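Local coordinates for protein cytosine deaminase (Klebsiella pneumoniae, PDB 4R85) that catalyses the hydrolytic deamination of cytosine-type bases, probably including 5-methylcytosine, at an iron-containing site in an amidohydrolase barrel, at residues N71-G79 with I275-S283; L205-P216 with Q236-S247. All blocks are in the same frame, centred on the assembly; numbering follows the deposited sequence.

Contact 1 of 2, residues N71-G79 with I275-S283. With 17E (5-methylcytosine), chain G.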
# COMPACT_ATOMS: atom_id res chain seq x y z
N ASN A 71 7.00 -16.64 -11.98
CA ASN A 71 7.75 -15.52 -12.54
C ASN A 71 8.87 -15.15 -11.57
O ASN A 71 8.64 -14.39 -10.63
CB ASN A 71 6.80 -14.33 -12.76
CG ASN A 71 7.46 -13.15 -13.47
OD1 ASN A 71 8.68 -13.06 -13.57
ND2 ASN A 71 6.64 -12.22 -13.95
N ARG A 72 10.07 -15.67 -11.78
CA ARG A 72 11.14 -15.51 -10.80
C ARG A 72 11.78 -14.12 -10.83
O ARG A 72 12.26 -13.64 -9.80
CB ARG A 72 12.23 -16.55 -11.02
CG ARG A 72 11.77 -18.00 -10.89
CD ARG A 72 12.93 -18.93 -11.20
NE ARG A 72 12.62 -19.88 -12.27
CZ ARG A 72 12.77 -19.62 -13.57
NH1 ARG A 72 13.21 -18.44 -13.97
NH2 ARG A 72 12.46 -20.55 -14.46
N SER A 73 11.80 -13.49 -12.00
CA SER A 73 12.49 -12.23 -12.15
C SER A 73 11.59 -11.04 -11.82
O SER A 73 12.07 -9.93 -11.65
CB SER A 73 13.04 -12.09 -13.57
OG SER A 73 11.98 -12.00 -14.52
N GLY A 74 10.28 -11.30 -11.75
CA GLY A 74 9.29 -10.27 -11.51
C GLY A 74 9.23 -9.23 -12.61
O GLY A 74 9.03 -8.03 -12.34
N THR A 75 9.42 -9.67 -13.86
CA THR A 75 9.39 -8.77 -15.01
C THR A 75 8.17 -9.00 -15.90
O THR A 75 7.56 -10.08 -15.88
CB THR A 75 10.65 -8.88 -15.89
OG1 THR A 75 10.75 -10.20 -16.45
CG2 THR A 75 11.91 -8.59 -15.08
N LEU A 76 7.82 -7.97 -16.66
CA LEU A 76 6.76 -8.05 -17.65
C LEU A 76 7.06 -9.20 -18.61
O LEU A 76 6.18 -10.00 -18.93
CB LEU A 76 6.69 -6.75 -18.45
CG LEU A 76 5.75 -6.77 -19.65
CD1 LEU A 76 4.31 -6.99 -19.18
CD2 LEU A 76 5.87 -5.47 -20.47
N PHE A 77 8.30 -9.29 -19.06
CA PHE A 77 8.65 -10.23 -20.12
C PHE A 77 8.63 -11.69 -19.68
O PHE A 77 8.13 -12.54 -20.41
CB PHE A 77 9.98 -9.87 -20.77
CG PHE A 77 10.05 -8.43 -21.20
CD1 PHE A 77 10.99 -7.56 -20.65
CD2 PHE A 77 9.15 -7.93 -22.13
CE1 PHE A 77 11.02 -6.22 -21.04
CE2 PHE A 77 9.18 -6.60 -22.51
CZ PHE A 77 10.12 -5.75 -21.97
N GLU A 78 9.16 -11.98 -18.50
CA GLU A 78 9.03 -13.34 -17.98
C GLU A 78 7.54 -13.65 -17.74
O GLU A 78 7.09 -14.76 -17.96
CB GLU A 78 9.85 -13.57 -16.70
CG GLU A 78 9.72 -15.02 -16.21
CD GLU A 78 10.64 -15.38 -15.06
OE1 GLU A 78 10.46 -16.49 -14.51
OE2 GLU A 78 11.54 -14.59 -14.71
N GLY A 79 6.78 -12.64 -17.32
CA GLY A 79 5.36 -12.82 -17.11
C GLY A 79 4.66 -13.32 -18.36
O GLY A 79 3.84 -14.24 -18.31
N ILE A 275 4.98 -0.61 -9.79
CA ILE A 275 6.07 -0.56 -8.83
C ILE A 275 6.75 -1.94 -8.72
O ILE A 275 7.94 -2.04 -8.46
CB ILE A 275 5.59 -0.06 -7.45
CG1 ILE A 275 6.78 0.38 -6.59
CG2 ILE A 275 4.74 -1.10 -6.74
CD1 ILE A 275 7.35 1.74 -7.03
N HIS A 276 5.98 -2.99 -8.96
CA HIS A 276 6.50 -4.36 -8.94
C HIS A 276 7.25 -4.72 -10.24
O HIS A 276 8.36 -5.24 -10.19
CB HIS A 276 5.33 -5.34 -8.69
CG HIS A 276 5.66 -6.78 -8.94
ND1 HIS A 276 6.57 -7.48 -8.19
CD2 HIS A 276 5.15 -7.66 -9.84
CE1 HIS A 276 6.64 -8.73 -8.63
NE2 HIS A 276 5.78 -8.86 -9.63
N LEU A 277 6.66 -4.42 -11.39
CA LEU A 277 7.23 -4.83 -12.67
C LEU A 277 8.27 -3.86 -13.23
O LEU A 277 9.13 -4.24 -14.01
CB LEU A 277 6.14 -5.01 -13.73
CG LEU A 277 5.11 -6.11 -13.53
CD1 LEU A 277 4.20 -6.15 -14.73
CD2 LEU A 277 5.81 -7.48 -13.34
N GLN A 278 8.17 -2.59 -12.86
CA GLN A 278 9.09 -1.58 -13.40
C GLN A 278 10.28 -1.39 -12.47
O GLN A 278 10.27 -1.85 -11.32
CB GLN A 278 8.37 -0.23 -13.60
CG GLN A 278 7.10 -0.31 -14.45
CD GLN A 278 7.36 -0.88 -15.83
OE1 GLN A 278 8.27 -0.44 -16.53
NE2 GLN A 278 6.57 -1.88 -16.22
N GLY A 279 11.29 -0.68 -12.96
CA GLY A 279 12.51 -0.47 -12.20
C GLY A 279 13.38 -1.72 -12.09
O GLY A 279 14.38 -1.72 -11.37
N ARG A 280 13.01 -2.79 -12.79
CA ARG A 280 13.73 -4.07 -12.68
C ARG A 280 15.04 -4.10 -13.46
O ARG A 280 15.86 -5.01 -13.27
CB ARG A 280 12.85 -5.22 -13.17
CG ARG A 280 11.62 -5.49 -12.30
CD ARG A 280 11.98 -6.33 -11.08
NE ARG A 280 10.81 -6.60 -10.25
CZ ARG A 280 10.81 -7.39 -9.18
NH1 ARG A 280 11.93 -7.98 -8.80
NH2 ARG A 280 9.69 -7.57 -8.49
N PHE A 281 15.23 -3.14 -14.35
CA PHE A 281 16.44 -3.11 -15.15
C PHE A 281 17.37 -1.97 -14.74
O PHE A 281 18.40 -1.73 -15.38
CB PHE A 281 16.08 -3.05 -16.64
CG PHE A 281 15.21 -4.19 -17.08
CD1 PHE A 281 13.85 -4.01 -17.25
CD2 PHE A 281 15.75 -5.46 -17.24
CE1 PHE A 281 13.04 -5.08 -17.62
CE2 PHE A 281 14.96 -6.53 -17.61
CZ PHE A 281 13.60 -6.34 -17.80
N ASP A 282 17.02 -1.29 -13.65
CA ASP A 282 17.92 -0.35 -13.00
C ASP A 282 18.71 -1.08 -11.93
O ASP A 282 18.30 -2.13 -11.44
CB ASP A 282 17.14 0.74 -12.27
CG ASP A 282 16.60 1.82 -13.19
OD1 ASP A 282 17.06 1.94 -14.35
OD2 ASP A 282 15.71 2.57 -12.72
N SER A 283 19.85 -0.52 -11.55
CA SER A 283 20.42 -0.87 -10.26
C SER A 283 19.94 0.14 -9.23
O SER A 283 18.80 0.07 -8.74
CB SER A 283 21.96 -0.92 -10.33
OG SER A 283 22.50 0.25 -10.90
N1 17E G . 0.22 -8.41 -19.85
C2 17E G . 0.85 -7.25 -20.05
O2 17E G . 1.42 -6.99 -21.27
N3 17E G . 0.94 -6.33 -19.08
C4 17E G . 0.40 -6.55 -17.88
N4 17E G . 0.50 -5.56 -16.86
C5 17E G . -0.28 -7.75 -17.62
C6 17E G . -0.35 -8.68 -18.66
CM5 17E G . -0.89 -8.01 -16.29
O HOH W 1 9.21 -5.53 -16.47

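Contact 2 of 2, residues L205-P216 with Q236-S247. With FE2 (Fe (II) ion), chain H; 17E (5-methylcytosine), chain G.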
# COMPACT_ATOMS: atom_id res chain seq x y z
N LEU A 205 -14.78 0.99 -28.55
CA LEU A 205 -13.88 1.77 -27.73
C LEU A 205 -12.45 1.26 -27.93
O LEU A 205 -12.25 0.22 -28.56
CB LEU A 205 -14.28 1.66 -26.25
CG LEU A 205 -15.72 2.07 -25.91
CD1 LEU A 205 -15.93 2.06 -24.40
CD2 LEU A 205 -16.02 3.45 -26.49
N VAL A 206 -11.48 1.98 -27.39
CA VAL A 206 -10.07 1.61 -27.50
C VAL A 206 -9.40 1.69 -26.14
O VAL A 206 -9.58 2.67 -25.42
CB VAL A 206 -9.33 2.56 -28.46
CG1 VAL A 206 -7.81 2.35 -28.41
CG2 VAL A 206 -9.84 2.38 -29.88
N ASP A 207 -8.64 0.67 -25.77
CA ASP A 207 -7.84 0.71 -24.54
C ASP A 207 -6.54 -0.06 -24.76
O ASP A 207 -6.56 -1.29 -24.82
CB ASP A 207 -8.60 0.11 -23.37
CG ASP A 207 -7.97 0.45 -22.03
OD1 ASP A 207 -8.73 0.65 -21.05
OD2 ASP A 207 -6.73 0.53 -21.94
N VAL A 208 -5.43 0.66 -24.87
CA VAL A 208 -4.17 0.09 -25.33
C VAL A 208 -3.13 0.03 -24.21
O VAL A 208 -2.96 1.00 -23.47
CB VAL A 208 -3.61 0.94 -26.50
CG1 VAL A 208 -2.19 0.53 -26.84
CG2 VAL A 208 -4.52 0.84 -27.72
N HIS A 209 -2.45 -1.11 -24.10
CA HIS A 209 -1.25 -1.24 -23.26
C HIS A 209 -0.15 -0.47 -23.96
O HIS A 209 0.45 -0.95 -24.92
CB HIS A 209 -0.85 -2.71 -23.11
CG HIS A 209 -1.64 -3.44 -22.07
ND1 HIS A 209 -2.99 -3.66 -22.18
CD2 HIS A 209 -1.26 -3.98 -20.89
CE1 HIS A 209 -3.42 -4.32 -21.12
NE2 HIS A 209 -2.39 -4.52 -20.32
N CYS A 210 0.11 0.74 -23.51
CA CYS A 210 0.77 1.66 -24.42
C CYS A 210 2.30 1.64 -24.40
O CYS A 210 2.94 1.33 -25.40
CB CYS A 210 0.20 3.06 -24.24
SG CYS A 210 0.63 4.05 -25.62
N ASP A 211 2.89 2.00 -23.28
CA ASP A 211 4.35 2.00 -23.20
C ASP A 211 4.75 1.43 -21.85
O ASP A 211 5.29 2.13 -20.99
CB ASP A 211 4.89 3.44 -23.38
CG ASP A 211 4.71 3.97 -24.81
OD1 ASP A 211 3.92 4.93 -25.00
OD2 ASP A 211 5.36 3.45 -25.74
N GLU A 212 4.47 0.14 -21.65
CA GLU A 212 4.66 -0.49 -20.34
C GLU A 212 6.10 -0.97 -20.23
O GLU A 212 6.37 -2.18 -20.17
CB GLU A 212 3.66 -1.63 -20.11
CG GLU A 212 3.63 -2.10 -18.64
CD GLU A 212 2.68 -3.26 -18.36
OE1 GLU A 212 2.52 -3.60 -17.16
OE2 GLU A 212 2.11 -3.84 -19.31
N ILE A 213 7.03 -0.03 -20.23
CA ILE A 213 8.45 -0.35 -20.28
C ILE A 213 9.18 0.89 -19.81
O ILE A 213 8.64 1.99 -19.89
CB ILE A 213 8.86 -0.77 -21.72
CG1 ILE A 213 10.28 -1.34 -21.75
CG2 ILE A 213 8.71 0.40 -22.69
CD1 ILE A 213 10.65 -1.93 -23.12
N ASP A 214 10.40 0.73 -19.30
CA ASP A 214 11.12 1.88 -18.74
C ASP A 214 11.99 2.62 -19.77
O ASP A 214 12.71 3.55 -19.41
CB ASP A 214 11.96 1.47 -17.52
CG ASP A 214 11.10 1.15 -16.29
OD1 ASP A 214 11.43 0.17 -15.58
OD2 ASP A 214 10.11 1.88 -16.03
N ASP A 215 11.89 2.22 -21.03
CA ASP A 215 12.66 2.82 -22.12
C ASP A 215 12.15 4.22 -22.46
O ASP A 215 11.03 4.36 -22.95
CB ASP A 215 12.54 1.91 -23.35
CG ASP A 215 13.35 2.40 -24.54
OD1 ASP A 215 13.22 1.79 -25.62
OD2 ASP A 215 14.11 3.38 -24.42
N PRO A 216 12.97 5.27 -22.23
CA PRO A 216 12.58 6.66 -22.53
C PRO A 216 12.25 6.87 -24.00
O PRO A 216 11.64 7.88 -24.35
CB PRO A 216 13.83 7.47 -22.17
CG PRO A 216 14.57 6.62 -21.21
CD PRO A 216 14.31 5.20 -21.62
N GLN A 236 -13.32 8.09 -26.49
CA GLN A 236 -13.48 6.64 -26.61
C GLN A 236 -12.15 5.90 -26.51
O GLN A 236 -12.10 4.68 -26.70
CB GLN A 236 -14.16 6.29 -27.94
CG GLN A 236 -15.63 6.70 -28.03
CD GLN A 236 -15.82 8.19 -28.21
OE1 GLN A 236 -15.17 8.81 -29.04
NE2 GLN A 236 -16.71 8.77 -27.41
N VAL A 237 -11.08 6.63 -26.22
CA VAL A 237 -9.74 6.07 -26.23
C VAL A 237 -9.05 6.18 -24.88
O VAL A 237 -9.04 7.25 -24.27
CB VAL A 237 -8.86 6.76 -27.30
CG1 VAL A 237 -7.42 6.23 -27.26
CG2 VAL A 237 -9.47 6.55 -28.70
N THR A 238 -8.49 5.07 -24.41
CA THR A 238 -7.71 5.07 -23.18
C THR A 238 -6.31 4.54 -23.45
O THR A 238 -6.13 3.59 -24.22
CB THR A 238 -8.38 4.23 -22.07
OG1 THR A 238 -9.66 4.79 -21.75
CG2 THR A 238 -7.52 4.20 -20.81
N ALA A 239 -5.31 5.18 -22.83
CA ALA A 239 -3.95 4.66 -22.81
C ALA A 239 -3.68 4.09 -21.42
O ALA A 239 -3.72 4.82 -20.42
CB ALA A 239 -2.95 5.77 -23.14
N SER A 240 -3.40 2.79 -21.35
CA SER A 240 -3.09 2.15 -20.08
C SER A 240 -1.59 1.95 -19.97
O SER A 240 -0.92 1.79 -20.98
CB SER A 240 -3.80 0.79 -19.98
OG SER A 240 -5.21 0.94 -19.84
N HIS A 241 -1.06 1.98 -18.75
CA HIS A 241 0.36 1.64 -18.51
C HIS A 241 1.31 2.48 -19.34
O HIS A 241 2.15 1.93 -20.07
CB HIS A 241 0.69 0.21 -18.94
CG HIS A 241 -0.04 -0.86 -18.19
ND1 HIS A 241 0.18 -1.12 -16.86
CD2 HIS A 241 -0.93 -1.78 -18.61
CE1 HIS A 241 -0.56 -2.15 -16.48
NE2 HIS A 241 -1.25 -2.57 -17.53
N THR A 242 1.20 3.79 -19.26
CA THR A 242 2.15 4.64 -19.94
C THR A 242 3.39 4.81 -19.07
O THR A 242 3.82 5.92 -18.81
CB THR A 242 1.50 6.00 -20.28
OG1 THR A 242 0.90 6.56 -19.11
CG2 THR A 242 0.41 5.79 -21.33
N CYS A 243 3.96 3.68 -18.62
CA CYS A 243 5.08 3.70 -17.68
C CYS A 243 6.29 4.49 -18.20
O CYS A 243 6.98 5.17 -17.44
CB CYS A 243 5.51 2.28 -17.33
SG CYS A 243 4.17 1.28 -16.64
N ALA A 244 6.56 4.37 -19.50
CA ALA A 244 7.68 5.10 -20.10
C ALA A 244 7.59 6.61 -19.88
O ALA A 244 8.61 7.29 -19.81
CB ALA A 244 7.77 4.78 -21.60
N MET A 245 6.37 7.15 -19.76
CA MET A 245 6.24 8.58 -19.51
C MET A 245 6.96 8.98 -18.22
O MET A 245 7.51 10.07 -18.12
CB MET A 245 4.78 9.03 -19.48
CG MET A 245 4.64 10.54 -19.47
SD MET A 245 3.03 11.08 -18.88
CE MET A 245 2.00 10.28 -20.09
N GLY A 246 6.97 8.09 -17.23
CA GLY A 246 7.73 8.34 -16.01
C GLY A 246 9.24 8.39 -16.20
O GLY A 246 9.97 8.73 -15.27
N SER A 247 9.71 8.06 -17.40
CA SER A 247 11.13 8.20 -17.72
C SER A 247 11.41 9.14 -18.90
O SER A 247 12.56 9.25 -19.34
CB SER A 247 11.74 6.82 -18.00
OG SER A 247 11.60 5.96 -16.87
FE FE2 H . -2.65 -4.59 -17.99
N1 17E G . 0.22 -8.41 -19.85
C2 17E G . 0.85 -7.25 -20.05
O2 17E G . 1.42 -6.99 -21.27
N3 17E G . 0.94 -6.33 -19.08
C4 17E G . 0.40 -6.55 -17.88
N4 17E G . 0.50 -5.56 -16.86
C5 17E G . -0.28 -7.75 -17.62
C6 17E G . -0.35 -8.68 -18.66
CM5 17E G . -0.89 -8.01 -16.29
O HOH W 2 -11.64 3.46 -23.68
O HOH W 3 9.43 4.57 -16.36

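Contact 1 of 2, residues N71-G79 with I275-S283
Arg280 lies along the backbone of Ser73 and Gly74, starting from Arg280 CB, which meets the methyl CG2 of Thr75 at 4.0 Å. Its CG already passes the carbonyl oxygen of Gly74, and the bend at chi2 (-81°) carries Arg280 CD on between Gly74 O and Ser73 O, 3.6 Å from each. NE sits close to Gly74 O, but the angle is too poor for a bond; the proton of Arg280 NE goes instead to His276 O at 2.8 Å, arriving almost in line with that carbonyl and in the guanidinium plane. Beyond CZ, Arg280 NH1 stops 3.5 Å from Ser73 O, again too badly angled to bond, while NH2 is weakly bonded to His276 O. One face of the guanidinium covers Gly74, whose CA lies over its centre. Gly74 O also rests against Leu277 CD2 at 3.4 Å. Farther out, Phe281 CZ touches Thr75 CG2 at 3.9 Å and comes to the ring edge of Phe77. A single water accepts from Leu76 N and donates to Leu277 O, each at 2.8 Å. Thr75 N-caps the following helix, its OG1 accepting from Glu78 N, and Leu76 CD1 comes within 3.4 Å of N3 of 5-methylcytosine. Between the two segments the polar link is thus the water, Arg280 NE and the Thr75 cap being used inside their own segments, and the loop leads into the helix whose first residue, Leu76, lines the pocket.

Contact 2 of 2, residues L205-P216 with Q236-S247
Ser240 OG donates to Asp207 OD2 at 2.6 Å, on the syn side of the carboxylate, while Asp207 OD1 is held by a salt bridge to Arg115; both oxygens of this buried acid thus have partners. The backbones beside it form a regular ladder. Val206 N bonds to Gln236 O, Thr238 N to Val206 O at 2.8 Å, Val208 N to Thr238 O, Ser240 N to Val208 O, and Cys210 N to Ser240 O at 2.9 Å. A water, bonded to Thr238 OG1, probably donates to Val206 O as well. With strand directions only 13° apart, the pairing is that of parallel neighbours in the amidohydrolase TIM barrel, joined as a beta-alpha-beta crossover through helix 220-231. Val206, Val208, Val237 and Ala239 face the surrounding helices; Asp207, His209, Thr238 and Ser240 occupy the other face. At the C-terminal ends of the strands, His209 NE2 (2.3 Å) and His241 NE2 (2.5 Å) bind iron, which His56, His58 and Asp308 complete. Glu212, its chain extended from a CG anti to N (chi1 -167°), runs beside His241 with carboxylate and ring planes 10° apart. Glu212 OE1 accepts from N4 of 5-methylcytosine at 2.8 Å, and OE2 lies equally near N3. Beyond the ligand, Asp211 N bonds weakly to His241 O, and Ala244 N donates to Asp211 O at 3.0 Å, which ties the loop after strand 205-209 to the 3-10 turn. A second water donates to Asp214 OD2 and Cys243 O and accepts from Ser247 OG; Asp214 OD1 probably takes Gly279 N, and Ser247 OG is also bonded to Arg287.

Contact 2 is buried barrel core, pairing two adjacent strands and the loops that leave them, whereas contact 1 is partly buried and lies farther from the chain centre, joining loops at the ends of helices 76-87 and 271-277. Their centres are about 17 Å apart, yet they meet, Leu76 CD2 packing against Glu212 O at 3.3 Å. Both reach 5-methylcytosine, contact 1 through an apolar methyl and contact 2 through a carboxylate and iron-bound imidazoles. Direct backbone bonding dominates the strand pair; packing and a water join the segments of contact 1. Contact 1 is also bonded to the second subunit, Ile275 O to its Arg288, while contact 2 packs Ser247 on Pro285 of that subunit.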